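Local coordinates for GTPase-activating protein skywalker (Drosophila melanogaster, PDB 6R82) that acts as a GTPase-activating protein for Rab35 in synaptic vesicle protein recycling, the chain here being its TLDc domain, at residues T46-V51 and K134-G139. Residues are numbered along the deposited sequence; the frame is centred on the assembly and turned at random.
Sequences TFYVRV and KMITIG
Phe47 and Tyr48, in residues 46-51 of helix 44-51, meet Ile136 on strand 135-138, where the short helix and strand axes make 60° and pass 11.7 Å apart, a separation that large aromatic side chains can bridge. Phe47 and Ile136 point at each other: the Phe47 ring advances with CG anti to the backbone N (chi1 173°), and its CE1 lies 3.4 Å from Ile136 CD1, with CZ at 3.9 Å from the same methyl. In Ile136, CG1 anti to N (chi1 -162°) directs the longer branch at the helix. Tyr48 starts off to one side but brings its ring end closer, passing alongside Ile136 in the opposite sense, its CE1 4.0 Å from Ile136 CD1. A beta-branched residue suits the strand, and its terminal methyl abuts both rings, which lie on the same general side of it. Within the helix, Val51 CG2 rests on one face of the Phe47 ring, 3.5 Å above its plane and displaced toward the rim, while Tyr48 CD1 lies at the ring's edge. Tyr48 is buried, and its hydroxyl is satisfied by a hydrogen bond with Asp132 O, in the turn between strands 129-131 and 135-138. Trp77 meets the Phe47 ring edge-to-face and also touches Ile136. In this TLDc domain, strand 135-138 runs antiparallel between strands 129-131 and 146-149, while Val51 joins the helix to strand 30-36.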
loop_
_atom_site.group_PDB
_atom_site.type_symbol
_atom_site.label_atom_id
_atom_site.label_comp_id
_atom_site.label_asym_id
_atom_site.label_seq_id
_atom_site.Cartn_x
_atom_site.Cartn_y
_atom_site.Cartn_z
ATOM N N THR A 46 -8.944 -0.283 13.638
ATOM C CA THR A 46 -9.753 -1.296 12.957
ATOM C C THR A 46 -9.045 -1.837 11.720
ATOM O O THR A 46 -9.223 -3.012 11.374
ATOM C CB THR A 46 -11.136 -0.747 12.584
ATOM O OG1 THR A 46 -11.004 0.377 11.704
ATOM C CG2 THR A 46 -11.891 -0.318 13.837
ATOM N N PHE A 47 -8.232 -1.010 11.060
ATOM C CA PHE A 47 -7.412 -1.471 9.938
ATOM C C PHE A 47 -6.510 -2.641 10.350
ATOM O O PHE A 47 -6.484 -3.684 9.681
ATOM C CB PHE A 47 -6.591 -0.286 9.414
ATOM C CG PHE A 47 -5.566 -0.636 8.358
ATOM C CD1 PHE A 47 -4.280 -1.010 8.712
ATOM C CD2 PHE A 47 -5.874 -0.509 7.006
ATOM C CE1 PHE A 47 -3.329 -1.302 7.744
ATOM C CE2 PHE A 47 -4.933 -0.789 6.031
ATOM C CZ PHE A 47 -3.655 -1.190 6.399
ATOM N N TYR A 48 -5.756 -2.479 11.449
ATOM C CA TYR A 48 -4.834 -3.531 11.884
ATOM C C TYR A 48 -5.583 -4.809 12.228
ATOM O O TYR A 48 -5.177 -5.906 11.831
ATOM C CB TYR A 48 -4.017 -3.076 13.095
ATOM C CG TYR A 48 -3.059 -1.955 12.805
ATOM C CD1 TYR A 48 -2.300 -1.945 11.644
ATOM C CD2 TYR A 48 -2.919 -0.886 13.694
ATOM C CE1 TYR A 48 -1.424 -0.906 11.364
ATOM C CE2 TYR A 48 -2.035 0.155 13.427
ATOM C CZ TYR A 48 -1.306 0.148 12.270
ATOM O OH TYR A 48 -0.441 1.181 12.008
ATOM N N VAL A 49 -6.680 -4.685 12.980
ATOM C CA VAL A 49 -7.421 -5.860 13.418
ATOM C C VAL A 49 -7.824 -6.722 12.219
ATOM O O VAL A 49 -7.798 -7.961 12.281
ATOM C CB VAL A 49 -8.645 -5.426 14.247
ATOM C CG1 VAL A 49 -9.576 -6.589 14.458
ATOM C CG2 VAL A 49 -8.200 -4.820 15.604
ATOM N N ARG A 50 -8.169 -6.084 11.102
ATOM C CA ARG A 50 -8.675 -6.831 9.957
ATOM C C ARG A 50 -7.578 -7.318 9.011
ATOM O O ARG A 50 -7.723 -8.388 8.410
ATOM C CB ARG A 50 -9.700 -5.986 9.191
ATOM C CG ARG A 50 -11.103 -6.122 9.802
ATOM C CD ARG A 50 -12.219 -5.633 8.892
ATOM N NE ARG A 50 -13.542 -5.833 9.502
ATOM C CZ ARG A 50 -14.335 -6.874 9.254
ATOM N NH1 ARG A 50 -13.969 -7.829 8.395
ATOM N NH2 ARG A 50 -15.505 -6.960 9.857
ATOM N N VAL A 51 -6.481 -6.583 8.841
ATOM C CA VAL A 51 -5.540 -6.897 7.768
ATOM C C VAL A 51 -4.215 -7.469 8.249
ATOM O O VAL A 51 -3.441 -7.968 7.413
ATOM C CB VAL A 51 -5.266 -5.673 6.859
ATOM C CG1 VAL A 51 -6.562 -4.949 6.495
ATOM C CG2 VAL A 51 -4.250 -4.713 7.490
ATOM N N LYS A 134 -0.070 6.118 15.231
ATOM C CA LYS A 134 -0.337 7.447 14.696
ATOM C C LYS A 134 -0.362 7.496 13.175
ATOM O O LYS A 134 -0.982 8.409 12.613
ATOM C CB LYS A 134 0.719 8.449 15.194
ATOM C CG LYS A 134 0.822 8.587 16.728
ATOM C CD LYS A 134 -0.517 8.869 17.360
ATOM C CE LYS A 134 -0.758 10.373 17.475
ATOM N NZ LYS A 134 -2.177 10.667 17.850
ATOM N N MET A 135 0.310 6.566 12.497
ATOM C CA MET A 135 0.439 6.676 11.049
ATOM C C MET A 135 0.775 5.329 10.427
ATOM O O MET A 135 1.306 4.420 11.073
ATOM C CB MET A 135 1.519 7.688 10.656
ATOM C CG MET A 135 2.902 7.305 11.136
ATOM S SD MET A 135 3.798 6.191 10.020
ATOM C CE MET A 135 4.735 5.188 11.187
ATOM N N ILE A 136 0.495 5.247 9.134
ATOM C CA ILE A 136 0.941 4.165 8.277
ATOM C C ILE A 136 1.636 4.810 7.086
ATOM O O ILE A 136 1.148 5.811 6.551
ATOM C CB ILE A 136 -0.246 3.273 7.855
ATOM C CG1 ILE A 136 0.234 1.924 7.357
ATOM C CG2 ILE A 136 -1.148 3.953 6.826
ATOM C CD1 ILE A 136 -0.631 0.791 7.861
ATOM N N THR A 137 2.806 4.291 6.711
ATOM C CA THR A 137 3.568 4.901 5.630
ATOM C C THR A 137 4.204 3.817 4.770
ATOM O O THR A 137 4.475 2.707 5.239
ATOM C CB THR A 137 4.648 5.875 6.165
ATOM O OG1 THR A 137 5.298 6.550 5.077
ATOM C CG2 THR A 137 5.691 5.142 6.962
ATOM N N ILE A 138 4.431 4.147 3.496
ATOM C CA ILE A 138 5.042 3.235 2.530
ATOM C C ILE A 138 6.026 4.023 1.676
ATOM O O ILE A 138 5.664 5.055 1.105
ATOM C CB ILE A 138 3.990 2.564 1.624
ATOM C CG1 ILE A 138 2.955 1.800 2.457
ATOM C CG2 ILE A 138 4.670 1.665 0.583
ATOM C CD1 ILE A 138 1.720 1.442 1.684
ATOM N N GLY A 139 7.254 3.527 1.568
ATOM C CA GLY A 139 8.265 4.184 0.761
ATOM C C GLY A 139 8.954 5.324 1.484
ATOM O O GLY A 139 8.417 6.435 1.576
#